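PDB 6K0P: alpha-1,3-glucanase from Paenibacillus glycanilyticus, which hydrolyses the alpha-1,3-glucosidic linkages of alpha-1,3-glucan as a member of glycoside hydrolase family 87. Local coordinates for residues A[81-87]-A[103-109]; A[117-121]-A[132-136]. The protein carries 1 engineered substitution. One frame throughout, in Å; residues are numbered along the deposited sequence. Where two conformers were deposited one is given.

Contact 1 (A[81-87]-A[103-109]); sequences VAENTTG and VSSKFSY. With GLC (alpha-D-glucopyranose), chain D.
Ser105 and Tyr109 reach back to the loop ahead of strand 86-93 and fasten its backbone. Ser105 OG donates to Ala82 O at 2.7 Å and accepts a nearly straight bond from Thr85 N (169°). Its chi1 of 52° sets OG between its own backbone N and carbonyl carbon, turned into the 82-85 bend. In one of two conformers of its residue, Thr85 OG1 also donates to Ala82 O. The phenol of Tyr109 gives a short bond, OH to Val81 O at 2.6 Å, with the donor tilted 32° from the carbonyl plane; Tyr45 is a further partner of that hydroxyl. Among backbone pairs, Ser105 N meets Thr85 O at 3.1 Å, while Gly87 and Val103 exchange two bonds, N to O each way, at 2.9 Å. Next along, Thr86 and Ser104 form the non-hydrogen-bonded pair. Apolar packing adds Val81 CG1 against Val103 CG2, and Glu83 CB makes a CH-pi contact over one face of the Tyr109 ring, 4.0 Å from its centroid. The Glu83 carboxylate runs back past that ring and bonds Tyr111. A phenylalanine in place of Tyr109 would probably keep the CH-pi contact with Glu83 CB but leave Val81 O without its hydroxyl donor. Ser104 OG accepts from Lys106 N in an ST turn, and the extended Lys106 chain brings NZ 3.3 Å from glucose O4. The arrangement is the open end of the antiparallel hairpin 86-93/96-104, continued by a turn that lines a glycan pocket.

Contact 2 (A[117-121]-A[132-136]); sequences LGRLG and AYWLY
Leu120 CD2 presses on the ring of Tyr133, coming over one face at its CB end, 3.4 Å from CG and 3.6 Å from CB. The two side chains cross at about a right angle, the methyl standing 30° off the ring normal. Leu120 CG lies anti to its carbonyl carbon (chi1 -85°); CD1 continues the chain anti to CA, and CD2, the branch turned off to the side, meets Tyr133. Just as close is the backbone of Gly121 over the indole of Trp134: CA sits 3.6 Å from the centroid of the six-membered ring and 3.4 Å from CH2. A side chain on this glycine would run into the same ring atom, and its phi of 96° also suits a residue without CB. Packing slackens toward the phenol end of Tyr133, where Leu117 CD2 approaches obliquely, 3.8 Å from OH and 3.9 Å from CZ, and at the pyrrole side of Trp134, where Leu120 CD2 is 4.1 Å from NE1. Beyond Leu117 the 3-10 turn leads outward through Gly118 and Arg119, both solvent-exposed, with Arg119 paired to Asp123. The five touching residues are all buried, and the join between them is apolar and CH-pi throughout. Polar ties run to other parts of the chain: Arg385 bonds the carbonyls of Gly118 and Leu120, and Gly121 pairs through its backbone with Arg280. The contact thus packs the 3-10 turn and following residues of the 113-130 loop against the end of strand 131-133, whose antiparallel partner is strand 110-112.

How the contacts relate
The two contacts follow one another along the chain, their centres about 15 Å apart, and join where the 103-109 segment runs into strand 110-112. Tyr109 N lies 2.9 Å from Trp134 O, a probable hydrogen bond, and the CD2/CE2 side of the Tyr109 ring packs on Ala132 and Leu135, with CE2 3.7 Å from Leu135 CD2. Contact 1 contributes Ser104, Lys106 and Phe107 to a glycan pocket, to which Gln248 and Lys243 also belong. Contact 2 has no residue in a sugar site; its Trp134 side chain is about 10 Å from a bound glucose. Its neighbour Arg280 does belong to a second glycan pocket.

Contact 1 (A[81-87]-A[103-109])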
loop_
_atom_site.group_PDB
_atom_site.type_symbol
_atom_site.label_atom_id
_atom_site.label_comp_id
_atom_site.label_asym_id
_atom_site.label_seq_id
_atom_site.Cartn_x
_atom_site.Cartn_y
_atom_site.Cartn_z
ATOM N N VAL A 81 12.555 -16.099 -1.616
ATOM C CA VAL A 81 13.525 -17.162 -1.370
ATOM C C VAL A 81 12.961 -18.077 -0.293
ATOM O O VAL A 81 11.888 -17.812 0.259
ATOM C CB VAL A 81 14.910 -16.602 -0.981
ATOM C CG1 VAL A 81 15.478 -15.791 -2.137
ATOM C CG2 VAL A 81 14.840 -15.751 0.292
ATOM N N ALA A 82 13.678 -19.160 -0.001
ATOM C CA ALA A 82 13.211 -20.127 0.982
ATOM C C ALA A 82 13.079 -19.490 2.359
ATOM O O ALA A 82 13.796 -18.553 2.709
ATOM C CB ALA A 82 14.206 -21.282 1.069
ATOM N N GLU A 83 12.152 -20.024 3.151
ATOM C CA GLU A 83 12.038 -19.611 4.545
ATOM C C GLU A 83 13.365 -19.798 5.279
ATOM O O GLU A 83 14.136 -20.717 4.985
ATOM C CB GLU A 83 10.929 -20.431 5.222
ATOM C CG GLU A 83 10.861 -20.352 6.755
ATOM C CD GLU A 83 10.483 -18.972 7.295
ATOM O OE1 GLU A 83 11.214 -17.988 7.022
ATOM O OE2 GLU A 83 9.455 -18.879 8.018
ATOM N N ASN A 84 13.640 -18.880 6.208
ATOM C CA ASN A 84 14.815 -18.941 7.081
ATOM C C ASN A 84 16.118 -19.024 6.289
ATOM O O ASN A 84 17.009 -19.826 6.583
ATOM C CB ASN A 84 14.708 -20.071 8.108
ATOM C CG ASN A 84 15.691 -19.910 9.250
ATOM O OD1 ASN A 84 16.009 -18.792 9.660
ATOM N ND2 ASN A 84 16.180 -21.029 9.769
ATOM N N THR A 85 16.240 -18.179 5.270
ATOM C CA THR A 85 17.456 -18.175 4.469
ATOM C C THR A 85 17.882 -16.755 4.146
ATOM O O THR A 85 17.063 -15.829 4.069
ATOM C CB THR A 85 17.354 -18.958 3.147
ATOM O OG1 THR A 85 16.527 -18.246 2.232
ATOM C CG2 THR A 85 16.786 -20.344 3.357
ATOM N N THR A 86 19.185 -16.611 3.962
ATOM C CA THR A 86 19.790 -15.413 3.403
ATOM C C THR A 86 20.806 -15.856 2.364
ATOM O O THR A 86 21.306 -16.987 2.387
ATOM C CB THR A 86 20.516 -14.574 4.462
ATOM O OG1 THR A 86 21.653 -15.309 4.944
ATOM C CG2 THR A 86 19.589 -14.231 5.620
ATOM N N GLY A 87 21.093 -14.970 1.425
ATOM C CA GLY A 87 22.068 -15.299 0.412
ATOM C C GLY A 87 22.145 -14.202 -0.617
ATOM O O GLY A 87 21.825 -13.044 -0.331
ATOM N N VAL A 103 19.666 -11.068 -0.599
ATOM C CA VAL A 103 18.281 -11.524 -0.569
ATOM C C VAL A 103 18.047 -12.298 0.717
ATOM O O VAL A 103 18.941 -12.977 1.236
ATOM C CB VAL A 103 17.902 -12.353 -1.814
ATOM C CG1 VAL A 103 17.983 -11.486 -3.061
ATOM C CG2 VAL A 103 18.804 -13.571 -1.955
ATOM N N SER A 104 16.826 -12.200 1.237
ATOM C CA SER A 104 16.534 -12.753 2.551
ATOM C C SER A 104 15.038 -12.918 2.731
ATOM O O SER A 104 14.250 -12.127 2.215
ATOM C CB SER A 104 17.041 -11.815 3.647
ATOM O OG SER A 104 16.742 -12.330 4.929
ATOM N N SER A 105 14.663 -13.928 3.516
ATOM C CA SER A 105 13.281 -14.084 3.949
ATOM C C SER A 105 13.073 -13.652 5.400
ATOM O O SER A 105 12.073 -14.043 6.014
ATOM C CB SER A 105 12.803 -15.520 3.737
ATOM O OG SER A 105 13.715 -16.434 4.326
ATOM N N LYS A 106 13.994 -12.854 5.956
ATOM C CA LYS A 106 13.857 -12.408 7.345
ATOM C C LYS A 106 12.491 -11.774 7.618
ATOM O O LYS A 106 11.879 -12.020 8.668
ATOM C CB LYS A 106 14.978 -11.426 7.680
ATOM C CG LYS A 106 14.795 -10.760 9.042
ATOM C CD LYS A 106 15.918 -9.786 9.341
ATOM C CE LYS A 106 15.736 -9.180 10.735
ATOM N NZ LYS A 106 16.914 -8.367 11.135
ATOM N N PHE A 107 11.990 -10.969 6.683
ATOM C CA PHE A 107 10.765 -10.201 6.880
ATOM C C PHE A 107 9.542 -10.805 6.205
ATOM O O PHE A 107 8.437 -10.276 6.375
ATOM C CB PHE A 107 10.975 -8.750 6.422
ATOM C CG PHE A 107 11.968 -8.005 7.269
ATOM C CD1 PHE A 107 11.600 -7.538 8.514
ATOM C CD2 PHE A 107 13.276 -7.806 6.832
ATOM C CE1 PHE A 107 12.502 -6.863 9.322
ATOM C CE2 PHE A 107 14.196 -7.128 7.630
ATOM C CZ PHE A 107 13.806 -6.656 8.879
ATOM N N SER A 108 9.708 -11.886 5.448
ATOM C CA SER A 108 8.606 -12.546 4.767
ATOM C C SER A 108 8.205 -13.817 5.519
ATOM O O SER A 108 8.792 -14.178 6.546
ATOM C CB SER A 108 8.996 -12.838 3.316
ATOM O OG SER A 108 10.263 -13.486 3.266
ATOM N N TYR A 109 7.184 -14.499 4.987
ATOM C CA TYR A 109 6.627 -15.738 5.527
ATOM C C TYR A 109 5.845 -15.501 6.814
ATOM O O TYR A 109 6.399 -15.576 7.919
ATOM C CB TYR A 109 7.694 -16.835 5.681
ATOM C CG TYR A 109 8.184 -17.370 4.350
ATOM C CD1 TYR A 109 9.109 -16.660 3.591
ATOM C CD2 TYR A 109 7.719 -18.581 3.852
ATOM C CE1 TYR A 109 9.548 -17.132 2.374
ATOM C CE2 TYR A 109 8.156 -19.060 2.636
ATOM C CZ TYR A 109 9.074 -18.337 1.907
ATOM O OH TYR A 109 9.518 -18.808 0.695
HETATM C C1 GLC D . 20.494 -6.829 5.132
HETATM C C2 GLC D . 19.334 -7.815 5.054
HETATM C C3 GLC D . 18.220 -7.479 6.036
HETATM C C4 GLC D . 18.845 -7.384 7.415
HETATM C C5 GLC D . 20.029 -6.432 7.392
HETATM C C6 GLC D . 20.618 -6.352 8.795
HETATM O O2 GLC D . 18.881 -7.922 3.720
HETATM O O3 GLC D . 17.340 -8.557 6.045
HETATM O O4 GLC D . 17.932 -6.897 8.386
HETATM O O5 GLC D . 20.998 -6.838 6.434
HETATM O O6 GLC D . 21.215 -7.590 9.146
HETATM O O HOH W 1 11.091 -14.126 0.608
HETATM O O HOH W 2 10.790 -15.773 7.850
#

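Contact 2 (A[117-121]-A[132-136])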
loop_
_atom_site.group_PDB
_atom_site.type_symbol
_atom_site.label_atom_id
_atom_site.label_comp_id
_atom_site.label_asym_id
_atom_site.label_seq_id
_atom_site.Cartn_x
_atom_site.Cartn_y
_atom_site.Cartn_z
ATOM N N LEU A 117 -7.670 -16.338 7.845
ATOM C CA LEU A 117 -7.010 -15.206 7.199
ATOM C C LEU A 117 -7.077 -13.944 8.041
ATOM O O LEU A 117 -6.302 -13.015 7.795
ATOM C CB LEU A 117 -7.572 -14.960 5.801
ATOM C CG LEU A 117 -7.427 -16.149 4.847
ATOM C CD1 LEU A 117 -7.970 -15.776 3.485
ATOM C CD2 LEU A 117 -5.976 -16.650 4.754
ATOM N N GLY A 118 -7.968 -13.898 9.037
ATOM C CA GLY A 118 -7.946 -12.827 10.019
ATOM C C GLY A 118 -6.626 -12.711 10.753
ATOM O O GLY A 118 -6.333 -11.655 11.328
ATOM N N ARG A 119 -5.815 -13.769 10.733
ATOM C CA ARG A 119 -4.497 -13.756 11.349
ATOM C C ARG A 119 -3.387 -13.336 10.398
ATOM O O ARG A 119 -2.232 -13.265 10.826
ATOM C CB ARG A 119 -4.160 -15.142 11.913
ATOM C CG ARG A 119 -5.101 -15.617 13.014
ATOM C CD ARG A 119 -5.122 -14.638 14.172
ATOM N NE ARG A 119 -3.807 -14.494 14.799
ATOM C CZ ARG A 119 -3.504 -13.555 15.694
ATOM N NH1 ARG A 119 -4.417 -12.663 16.067
ATOM N NH2 ARG A 119 -2.292 -13.512 16.223
ATOM N N LEU A 120 -3.693 -13.070 9.124
ATOM C CA LEU A 120 -2.641 -12.722 8.171
ATOM C C LEU A 120 -1.836 -11.537 8.680
ATOM O O LEU A 120 -2.394 -10.473 8.966
ATOM C CB LEU A 120 -3.260 -12.356 6.826
ATOM C CG LEU A 120 -3.605 -13.435 5.812
ATOM C CD1 LEU A 120 -4.197 -12.753 4.590
ATOM C CD2 LEU A 120 -2.372 -14.246 5.448
ATOM N N GLY A 121 -0.517 -11.724 8.765
ATOM C CA GLY A 121 0.409 -10.701 9.192
ATOM C C GLY A 121 0.787 -10.765 10.656
ATOM O O GLY A 121 1.817 -10.193 11.038
ATOM N N ALA A 132 2.168 -20.841 4.725
ATOM C CA ALA A 132 2.940 -19.607 4.613
ATOM C C ALA A 132 2.282 -18.649 3.627
ATOM O O ALA A 132 1.902 -19.046 2.518
ATOM C CB ALA A 132 4.352 -19.919 4.122
ATOM N N TYR A 133 2.182 -17.381 4.024
ATOM C CA TYR A 133 1.690 -16.289 3.197
ATOM C C TYR A 133 2.729 -15.181 3.237
ATOM O O TYR A 133 3.713 -15.254 3.977
ATOM C CB TYR A 133 0.357 -15.756 3.745
ATOM C CG TYR A 133 -0.744 -16.789 3.791
ATOM C CD1 TYR A 133 -0.906 -17.618 4.897
ATOM C CD2 TYR A 133 -1.621 -16.939 2.724
ATOM C CE1 TYR A 133 -1.927 -18.572 4.932
ATOM C CE2 TYR A 133 -2.639 -17.894 2.749
ATOM C CZ TYR A 133 -2.781 -18.694 3.856
ATOM O OH TYR A 133 -3.787 -19.639 3.880
ATOM N N TRP A 134 2.499 -14.125 2.457
ATOM C CA TRP A 134 3.381 -12.952 2.452
ATOM C C TRP A 134 4.820 -13.363 2.123
ATOM O O TRP A 134 5.763 -13.137 2.889
ATOM C CB TRP A 134 3.304 -12.170 3.770
ATOM C CG TRP A 134 1.969 -11.558 4.074
ATOM C CD1 TRP A 134 0.750 -11.872 3.517
ATOM C CD2 TRP A 134 1.724 -10.502 5.006
ATOM N NE1 TRP A 134 -0.237 -11.079 4.079
ATOM C CE2 TRP A 134 0.343 -10.232 4.990
ATOM C CE3 TRP A 134 2.545 -9.771 5.870
ATOM C CZ2 TRP A 134 -0.235 -9.250 5.794
ATOM C CZ3 TRP A 134 1.975 -8.789 6.660
ATOM C CH2 TRP A 134 0.596 -8.536 6.613
ATOM N N LEU A 135 4.961 -13.974 0.951
ATOM C CA LEU A 135 6.156 -14.721 0.584
ATOM C C LEU A 135 7.254 -13.857 -0.016
ATOM O O LEU A 135 8.415 -14.276 -0.006
ATOM C CB LEU A 135 5.781 -15.799 -0.435
ATOM C CG LEU A 135 4.650 -16.738 -0.014
ATOM C CD1 LEU A 135 4.169 -17.542 -1.217
ATOM C CD2 LEU A 135 5.141 -17.670 1.081
ATOM N N TYR A 136 6.914 -12.683 -0.544
ATOM C CA TYR A 136 7.869 -11.833 -1.245
ATOM C C TYR A 136 8.510 -10.813 -0.311
ATOM O O TYR A 136 7.921 -10.390 0.686
ATOM C CB TYR A 136 7.192 -11.128 -2.433
ATOM C CG TYR A 136 7.026 -12.082 -3.588
ATOM C CD1 TYR A 136 8.052 -12.258 -4.505
ATOM C CD2 TYR A 136 5.883 -12.860 -3.724
ATOM C CE1 TYR A 136 7.948 -13.178 -5.537
ATOM C CE2 TYR A 136 5.762 -13.773 -4.769
ATOM C CZ TYR A 136 6.798 -13.923 -5.669
ATOM O OH TYR A 136 6.704 -14.825 -6.706
#